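Local coordinates for protein DyP-type peroxidase (Pleurotus ostreatus PC15, PDB 6FSK) that is a heme b peroxidase of the dye-decolorizing family, probably using peroxide to oxidise dyes and other substrates and implicated in manganese(II) oxidation, at residues T170-D175 against F242-Q247; G101-A106 against L129-G134. The protein carries 1 engineered substitution. All coordinates share one frame; numbering follows the deposited sequence.

Contact 1 (T170-D175 against F242-Q247). With HEM (protoporphyrin IX containing Fe), chain C.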
loop_
_atom_site.group_PDB
_atom_site.type_symbol
_atom_site.label_atom_id
_atom_site.label_comp_id
_atom_site.label_asym_id
_atom_site.label_seq_id
_atom_site.Cartn_x
_atom_site.Cartn_y
_atom_site.Cartn_z
ATOM N N THR A 170 13.960 3.362 -15.029
ATOM C CA THR A 170 12.683 3.653 -15.585
ATOM C C THR A 170 11.990 4.666 -14.729
ATOM O O THR A 170 12.537 5.107 -13.632
ATOM C CB THR A 170 11.760 2.409 -15.760
ATOM O OG1 THR A 170 10.665 2.773 -16.624
ATOM C CG2 THR A 170 11.239 1.953 -14.375
ATOM N N HIS A 171 10.839 5.166 -15.172
ATOM C CA HIS A 171 10.032 6.027 -14.282
ATOM C C HIS A 171 8.569 5.640 -14.501
ATOM O O HIS A 171 8.193 5.146 -15.584
ATOM C CB HIS A 171 10.263 7.552 -14.441
ATOM C CG HIS A 171 9.791 8.140 -15.728
ATOM N ND1 HIS A 171 10.572 8.211 -16.863
ATOM C CD2 HIS A 171 8.652 8.776 -16.022
ATOM C CE1 HIS A 171 9.889 8.819 -17.816
ATOM N NE2 HIS A 171 8.759 9.236 -17.308
ATOM N N VAL A 172 7.760 5.817 -13.477
ATOM C CA VAL A 172 6.328 5.632 -13.560
ATOM C C VAL A 172 5.575 6.860 -13.060
ATOM O O VAL A 172 6.085 7.600 -12.214
ATOM C CB VAL A 172 5.873 4.364 -12.809
ATOM C CG1 VAL A 172 6.521 3.101 -13.303
ATOM C CG2 VAL A 172 6.096 4.513 -11.331
ATOM N N ARG A 173 4.392 7.095 -13.593
ATOM C CA ARG A 173 3.602 8.237 -13.196
ATOM C C ARG A 173 2.246 7.784 -12.681
ATOM O O ARG A 173 1.582 6.955 -13.318
ATOM C CB ARG A 173 3.422 9.238 -14.313
ATOM C CG ARG A 173 2.890 10.601 -13.839
ATOM C CD ARG A 173 2.652 11.505 -15.050
ATOM N NE ARG A 173 1.438 11.114 -15.724
ATOM C CZ ARG A 173 1.077 11.458 -16.961
ATOM N NH1 ARG A 173 1.829 12.310 -17.717
ATOM N NH2 ARG A 173 -0.083 11.088 -17.404
ATOM N N GLY A 174 1.803 8.393 -11.626
ATOM C CA GLY A 174 0.454 8.218 -11.096
ATOM C C GLY A 174 -0.328 9.528 -11.285
ATOM O O GLY A 174 0.230 10.662 -11.251
ATOM N N ASP A 175 -1.631 9.385 -11.413
ATOM C CA ASP A 175 -2.547 10.467 -11.543
ATOM C C ASP A 175 -3.851 10.117 -10.865
ATOM O O ASP A 175 -4.391 9.015 -11.110
ATOM C CB ASP A 175 -2.843 10.670 -13.015
ATOM C CG ASP A 175 -1.603 11.108 -13.776
ATOM O OD1 ASP A 175 -1.262 12.343 -13.652
ATOM O OD2 ASP A 175 -1.014 10.274 -14.488
ATOM N N PHE A 242 7.223 -0.701 -2.731
ATOM C CA PHE A 242 6.577 -0.293 -3.992
ATOM C C PHE A 242 6.097 -1.498 -4.754
ATOM O O PHE A 242 6.873 -2.444 -4.903
ATOM C CB PHE A 242 7.528 0.496 -4.871
ATOM C CG PHE A 242 6.971 0.786 -6.228
ATOM C CD1 PHE A 242 5.926 1.666 -6.417
ATOM C CD2 PHE A 242 7.511 0.168 -7.336
ATOM C CE1 PHE A 242 5.462 1.945 -7.722
ATOM C CE2 PHE A 242 6.997 0.424 -8.602
ATOM C CZ PHE A 242 5.955 1.231 -8.750
ATOM N N ARG A 243 4.835 -1.474 -5.200
ATOM C CA ARG A 243 4.245 -2.535 -6.053
ATOM C C ARG A 243 3.532 -1.897 -7.198
ATOM O O ARG A 243 2.669 -1.041 -7.023
ATOM C CB ARG A 243 3.280 -3.436 -5.275
ATOM C CG ARG A 243 3.952 -4.134 -4.086
ATOM C CD ARG A 243 4.572 -5.460 -4.480
ATOM N NE ARG A 243 3.658 -6.550 -4.797
ATOM C CZ ARG A 243 3.949 -7.618 -5.523
ATOM N NH1 ARG A 243 5.099 -7.724 -6.160
ATOM N NH2 ARG A 243 3.006 -8.529 -5.672
ATOM N N TYR A 244 3.929 -2.284 -8.409
ATOM C CA TYR A 244 3.282 -1.727 -9.618
ATOM C C TYR A 244 2.122 -2.607 -10.028
ATOM O O TYR A 244 2.360 -3.721 -10.584
ATOM C CB TYR A 244 4.351 -1.702 -10.693
ATOM C CG TYR A 244 4.066 -0.915 -11.943
ATOM C CD1 TYR A 244 3.069 -0.008 -12.044
ATOM C CD2 TYR A 244 4.957 -1.025 -13.014
ATOM C CE1 TYR A 244 2.900 0.778 -13.192
ATOM C CE2 TYR A 244 4.757 -0.280 -14.143
ATOM C CZ TYR A 244 3.784 0.629 -14.218
ATOM O OH TYR A 244 3.633 1.394 -15.411
ATOM N N LEU A 245 0.945 -2.242 -9.554
ATOM C CA LEU A 245 -0.196 -3.191 -9.575
ATOM C C LEU A 245 -1.190 -2.867 -10.648
ATOM O O LEU A 245 -1.929 -1.908 -10.543
ATOM C CB LEU A 245 -0.882 -3.278 -8.224
ATOM C CG LEU A 245 0.030 -3.767 -7.110
ATOM C CD1 LEU A 245 -0.778 -3.782 -5.769
ATOM C CD2 LEU A 245 0.624 -5.149 -7.284
ATOM N N PHE A 246 -1.187 -3.622 -11.736
ATOM C CA PHE A 246 -2.159 -3.334 -12.821
ATOM C C PHE A 246 -3.497 -3.927 -12.399
ATOM O O PHE A 246 -3.525 -5.001 -11.773
ATOM C CB PHE A 246 -1.665 -3.970 -14.143
ATOM C CG PHE A 246 -0.607 -3.180 -14.809
ATOM C CD1 PHE A 246 0.650 -3.081 -14.287
ATOM C CD2 PHE A 246 -0.856 -2.476 -15.970
ATOM C CE1 PHE A 246 1.627 -2.251 -14.843
ATOM C CE2 PHE A 246 0.144 -1.718 -16.576
ATOM C CZ PHE A 246 1.380 -1.614 -16.011
ATOM N N GLN A 247 -4.565 -3.243 -12.735
ATOM C CA GLN A 247 -5.906 -3.718 -12.431
ATOM C C GLN A 247 -6.669 -4.027 -13.719
ATOM O O GLN A 247 -6.638 -3.265 -14.669
ATOM C CB GLN A 247 -6.633 -2.673 -11.633
ATOM C CG GLN A 247 -5.996 -2.531 -10.228
ATOM C CD GLN A 247 -6.600 -1.380 -9.481
ATOM O OE1 GLN A 247 -5.909 -0.455 -9.166
ATOM N NE2 GLN A 247 -7.805 -1.474 -9.054
HETATM C CHA HEM C . -7.639 -1.085 2.360
HETATM C CHB HEM C . -8.033 -1.446 -2.431
HETATM C CHC HEM C . -3.664 -3.464 -2.573
HETATM C CHD HEM C . -3.382 -3.394 2.263
HETATM C C1A HEM C . -8.162 -0.981 1.070
HETATM C C2A HEM C . -9.421 -0.405 0.714
HETATM C C3A HEM C . -9.516 -0.458 -0.622
HETATM C C4A HEM C . -8.347 -1.142 -1.085
HETATM C CMA HEM C . -10.679 -0.034 -1.451
HETATM C CAA HEM C . -10.447 0.127 1.702
HETATM C CBA HEM C . -10.401 1.612 2.039
HETATM C CGA HEM C . -9.199 1.990 2.863
HETATM O O1A HEM C . -9.156 1.716 4.064
HETATM O O2A HEM C . -8.269 2.611 2.289
HETATM C C1B HEM C . -6.873 -2.042 -2.934
HETATM C C2B HEM C . -6.560 -2.247 -4.274
HETATM C C3B HEM C . -5.316 -2.786 -4.367
HETATM C C4B HEM C . -4.877 -2.935 -2.972
HETATM C CMB HEM C . -7.465 -1.963 -5.447
HETATM C CAB HEM C . -4.475 -3.230 -5.500
HETATM C CBB HEM C . -4.637 -2.793 -6.730
HETATM C C1C HEM C . -3.196 -3.725 -1.323
HETATM C C2C HEM C . -2.022 -4.381 -0.928
HETATM C C3C HEM C . -1.928 -4.402 0.433
HETATM C C4C HEM C . -3.069 -3.662 0.916
HETATM C CMC HEM C . -1.015 -4.942 -1.897
HETATM C CAC HEM C . -0.959 -5.028 1.375
HETATM C CBC HEM C . -0.233 -6.126 1.081
HETATM C C1D HEM C . -4.519 -2.685 2.661
HETATM C C2D HEM C . -4.690 -2.285 4.092
HETATM C C3D HEM C . -5.889 -1.586 4.091
HETATM C C4D HEM C . -6.399 -1.660 2.731
HETATM C CMD HEM C . -3.783 -2.516 5.234
HETATM C CAD HEM C . -6.620 -0.985 5.286
HETATM C CBD HEM C . -7.474 -1.975 6.013
HETATM C CGD HEM C . -8.076 -1.379 7.261
HETATM O O1D HEM C . -9.317 -1.550 7.351
HETATM O O2D HEM C . -7.399 -0.710 8.014
HETATM N NA HEM C . -7.526 -1.545 -0.038
HETATM N NB HEM C . -5.888 -2.537 -2.146
HETATM N NC HEM C . -3.905 -3.397 -0.141
HETATM N ND HEM C . -5.586 -2.358 1.930
HETATM FE FE HEM C . -5.773 -2.523 -0.081
HETATM O O HOH W 1 2.901 4.600 -14.756
#
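Asp175 OD2, on the strand whose Val172 crosses to Tyr244 and Phe242, is gripped twice by one guanidinium: Arg173 NE donates to the syn lone pair of OD2 at 2.9 Å, while Arg173 NH2 comes from above the carboxylate plane. This salt bridge stays within 170-175; the crossing itself is apolar. Val172 CG1 lies over one face of the Tyr244 ring, 26° off the ring normal and 3.8 Å from CZ, a CH-pi contact. Phe246 CE1 covers the opposite face, so the phenol is sandwiched. With Val172 CG1 anti to its own carbonyl carbon (chi1 -58°), the second methyl is directed at the other aromatic ring, Val172 CG2 standing 4.2 Å from Phe242 CZ. At the phenol end one water accepts from Arg173 N at 3.1 Å and makes a weak, longer bond with Tyr244 OH. Alternate residues of 242-247 face the heme: Leu245 CD1 touches vinyl carbon CAB of the heme at 3.7 Å, and Gln247 OE1 lies 3.6 Å from vinyl carbon CBB. Shortening Gln247 to an alanine would probably uncover that vinyl group and deprive Glu185 of the amide that binds its carboxylate. Methyls on rings make the crossing, and the phenol oxygen adds a weak water link, so these two strands, not neighbours in the sheet, meet mainly through Val172 rather than through backbone bonds.

Contact 2 (G101-A106 against L129-G134)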
loop_
_atom_site.group_PDB
_atom_site.type_symbol
_atom_site.label_atom_id
_atom_site.label_comp_id
_atom_site.label_asym_id
_atom_site.label_seq_id
_atom_site.Cartn_x
_atom_site.Cartn_y
_atom_site.Cartn_z
ATOM N N GLY A 101 15.502 -8.470 -1.462
ATOM C CA GLY A 101 14.958 -7.699 -2.590
ATOM C C GLY A 101 13.698 -8.308 -3.128
ATOM O O GLY A 101 13.448 -9.468 -2.962
ATOM N N GLN A 102 12.895 -7.460 -3.694
ATOM C CA GLN A 102 11.592 -7.839 -4.100
ATOM C C GLN A 102 11.619 -8.770 -5.305
ATOM O O GLN A 102 10.725 -9.592 -5.444
ATOM C CB GLN A 102 10.648 -6.685 -4.338
ATOM C CG GLN A 102 9.162 -7.138 -4.224
ATOM C CD GLN A 102 8.203 -6.058 -4.593
ATOM O OE1 GLN A 102 7.486 -6.161 -5.618
ATOM N NE2 GLN A 102 8.145 -4.970 -3.763
ATOM N N ARG A 103 12.568 -8.587 -6.236
ATOM C CA ARG A 103 12.578 -9.519 -7.373
ATOM C C ARG A 103 12.645 -11.014 -6.941
ATOM O O ARG A 103 11.874 -11.880 -7.469
ATOM C CB ARG A 103 13.762 -9.244 -8.279
ATOM C CG ARG A 103 13.648 -8.028 -9.134
ATOM C CD ARG A 103 14.947 -7.624 -9.865
ATOM N NE ARG A 103 16.009 -7.338 -8.875
ATOM C CZ ARG A 103 17.258 -7.251 -9.232
ATOM N NH1 ARG A 103 17.584 -7.370 -10.531
ATOM N NH2 ARG A 103 18.172 -7.043 -8.316
ATOM N N LYS A 104 13.444 -11.341 -5.906
ATOM C CA LYS A 104 13.518 -12.719 -5.384
ATOM C C LYS A 104 12.345 -13.007 -4.450
ATOM O O LYS A 104 11.738 -14.054 -4.507
ATOM C CB LYS A 104 14.803 -12.941 -4.639
ATOM C CG LYS A 104 15.955 -13.129 -5.582
ATOM C CD LYS A 104 17.252 -13.233 -4.857
ATOM C CE LYS A 104 18.399 -13.381 -5.857
ATOM N NZ LYS A 104 19.612 -12.829 -5.217
ATOM N N ASP A 105 11.941 -12.004 -3.651
ATOM C CA ASP A 105 10.886 -12.228 -2.659
ATOM C C ASP A 105 9.522 -12.445 -3.340
ATOM O O ASP A 105 8.641 -13.071 -2.770
ATOM C CB ASP A 105 10.786 -11.029 -1.719
ATOM C CG ASP A 105 10.115 -11.353 -0.389
ATOM O OD1 ASP A 105 10.395 -12.396 0.199
ATOM O OD2 ASP A 105 9.277 -10.485 0.111
ATOM N N ALA A 106 9.381 -11.949 -4.572
ATOM C CA ALA A 106 8.151 -12.023 -5.308
ATOM C C ALA A 106 7.721 -13.488 -5.525
ATOM O O ALA A 106 6.543 -13.816 -5.646
ATOM C CB ALA A 106 8.293 -11.348 -6.662
ATOM N N LEU A 129 13.190 -5.849 -13.736
ATOM C CA LEU A 129 14.034 -6.991 -13.626
ATOM C C LEU A 129 15.465 -6.568 -13.507
ATOM O O LEU A 129 16.303 -7.385 -13.174
ATOM C CB LEU A 129 13.767 -7.984 -14.773
ATOM C CG LEU A 129 12.402 -8.594 -14.800
ATOM C CD1 LEU A 129 12.354 -9.546 -15.989
ATOM C CD2 LEU A 129 12.144 -9.330 -13.513
ATOM N N LYS A 130 15.786 -5.314 -13.724
ATOM C CA LYS A 130 17.149 -4.808 -13.508
ATOM C C LYS A 130 17.388 -4.459 -12.091
ATOM O O LYS A 130 16.447 -4.190 -11.331
ATOM C CB LYS A 130 17.446 -3.600 -14.370
ATOM C CG LYS A 130 17.245 -3.828 -15.835
ATOM C CD LYS A 130 17.783 -2.689 -16.702
ATOM C CE LYS A 130 17.920 -3.147 -18.175
ATOM N NZ LYS A 130 16.687 -3.898 -18.696
ATOM N N ASP A 131 18.642 -4.403 -11.672
ATOM C CA ASP A 131 18.961 -3.911 -10.341
ATOM C C ASP A 131 18.627 -2.416 -10.297
ATOM O O ASP A 131 19.018 -1.586 -11.137
ATOM C CB ASP A 131 20.485 -4.017 -10.068
ATOM C CG ASP A 131 20.995 -5.451 -9.809
ATOM O OD1 ASP A 131 20.294 -6.428 -9.903
ATOM O OD2 ASP A 131 22.231 -5.525 -9.495
ATOM N N ILE A 132 17.850 -2.072 -9.276
ATOM C CA ILE A 132 17.467 -0.678 -8.998
ATOM C C ILE A 132 18.105 -0.322 -7.665
ATOM O O ILE A 132 17.936 -1.066 -6.689
ATOM C CB ILE A 132 15.936 -0.504 -8.928
ATOM C CG1 ILE A 132 15.388 -0.772 -10.331
ATOM C CG2 ILE A 132 15.586 0.856 -8.378
ATOM C CD1 ILE A 132 13.880 -0.884 -10.391
ATOM N N HIS A 133 18.805 0.807 -7.600
ATOM C CA HIS A 133 19.515 1.249 -6.365
ATOM C C HIS A 133 18.709 2.226 -5.494
ATOM O O HIS A 133 18.940 2.264 -4.301
ATOM C CB HIS A 133 20.838 1.892 -6.763
ATOM C CG HIS A 133 21.803 0.925 -7.329
ATOM N ND1 HIS A 133 22.902 1.336 -8.066
ATOM C CD2 HIS A 133 21.813 -0.419 -7.366
ATOM C CE1 HIS A 133 23.571 0.269 -8.454
ATOM N NE2 HIS A 133 22.945 -0.809 -8.043
ATOM N N GLY A 134 17.783 2.970 -6.084
ATOM C CA GLY A 134 16.958 3.899 -5.374
ATOM C C GLY A 134 15.845 4.436 -6.197
ATOM O O GLY A 134 15.750 4.146 -7.404
#
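Arg103 and Asp131 illustrate how a single arginine can tie a helix to an irregular loop. Both end nitrogens converge on one carboxylate oxygen: Arg103 NH2 lies 2.7 Å from Asp131 OD1, and Arg103 NH1 reaches the same atom at 2.9 Å. The two approaches differ, for NH1 uses the anti lone pair of OD1 whereas NH2 arrives from above the carboxylate plane. Relative to the arginine, the oxygen lies close to the guanidinium plane, and the two flat groups stand perpendicular, 90° apart, so this is an end-on grip of one oxygen and not a two-oxygen fork. NH1 also donates to the backbone carbonyl Leu129 O at 2.9 Å, which sits at the guanidinium edge although the donor stands well above the carbonyl plane. Both hydrogens of NH1 are thereby engaged, and the paired bonds should hold the group against rotation. Lys130 O lies over one guanidinium face, but its 3.5 Å separation from Arg103 NH1 has a poor angle for bonding. The bend at chi3 (-60°) turns the arginine end toward the loop, and along the way Arg103 CD passes 3.6 Å from Leu129 O. Several other polar groups of the two segments have partners of their own. Asp105 N bonds to Gly101 O in the first helical turn, Gln102 N is met by Glu468, Asp105 OD2 by the hydroxyl of Tyr469, and Ile132 O by Ser80. The arginine and aspartate rest on Leu82 of helix 81-86, with Trp124 also touching the arginine; beyond them His133 and Gly134 form a classic beta bulge opposite Phe26, where the loop passes into strand 134-140 alongside strand 20-28.

Overall arrangement
The two contacts have centres 15 Å apart and follow one another along the chain, yet they touch directly through Gln102. Its side-chain amide probably makes two hydrogen bonds to strand 238-247: Gln102 OE1 with Arg243 NH1 at 2.9 Å, and Gln102 NE2 with Phe242 O at 3.0 Å. The helix that contact 2 ties to its loop is thus also joined to a strand of contact 1. Contact 1 borders the heme pocket, where Leu245 and Gln247 take part and the Phe242 side chain lies about 6 Å from that of the heme-binding Phe382; contact 2 is a surface feature away from the heme site.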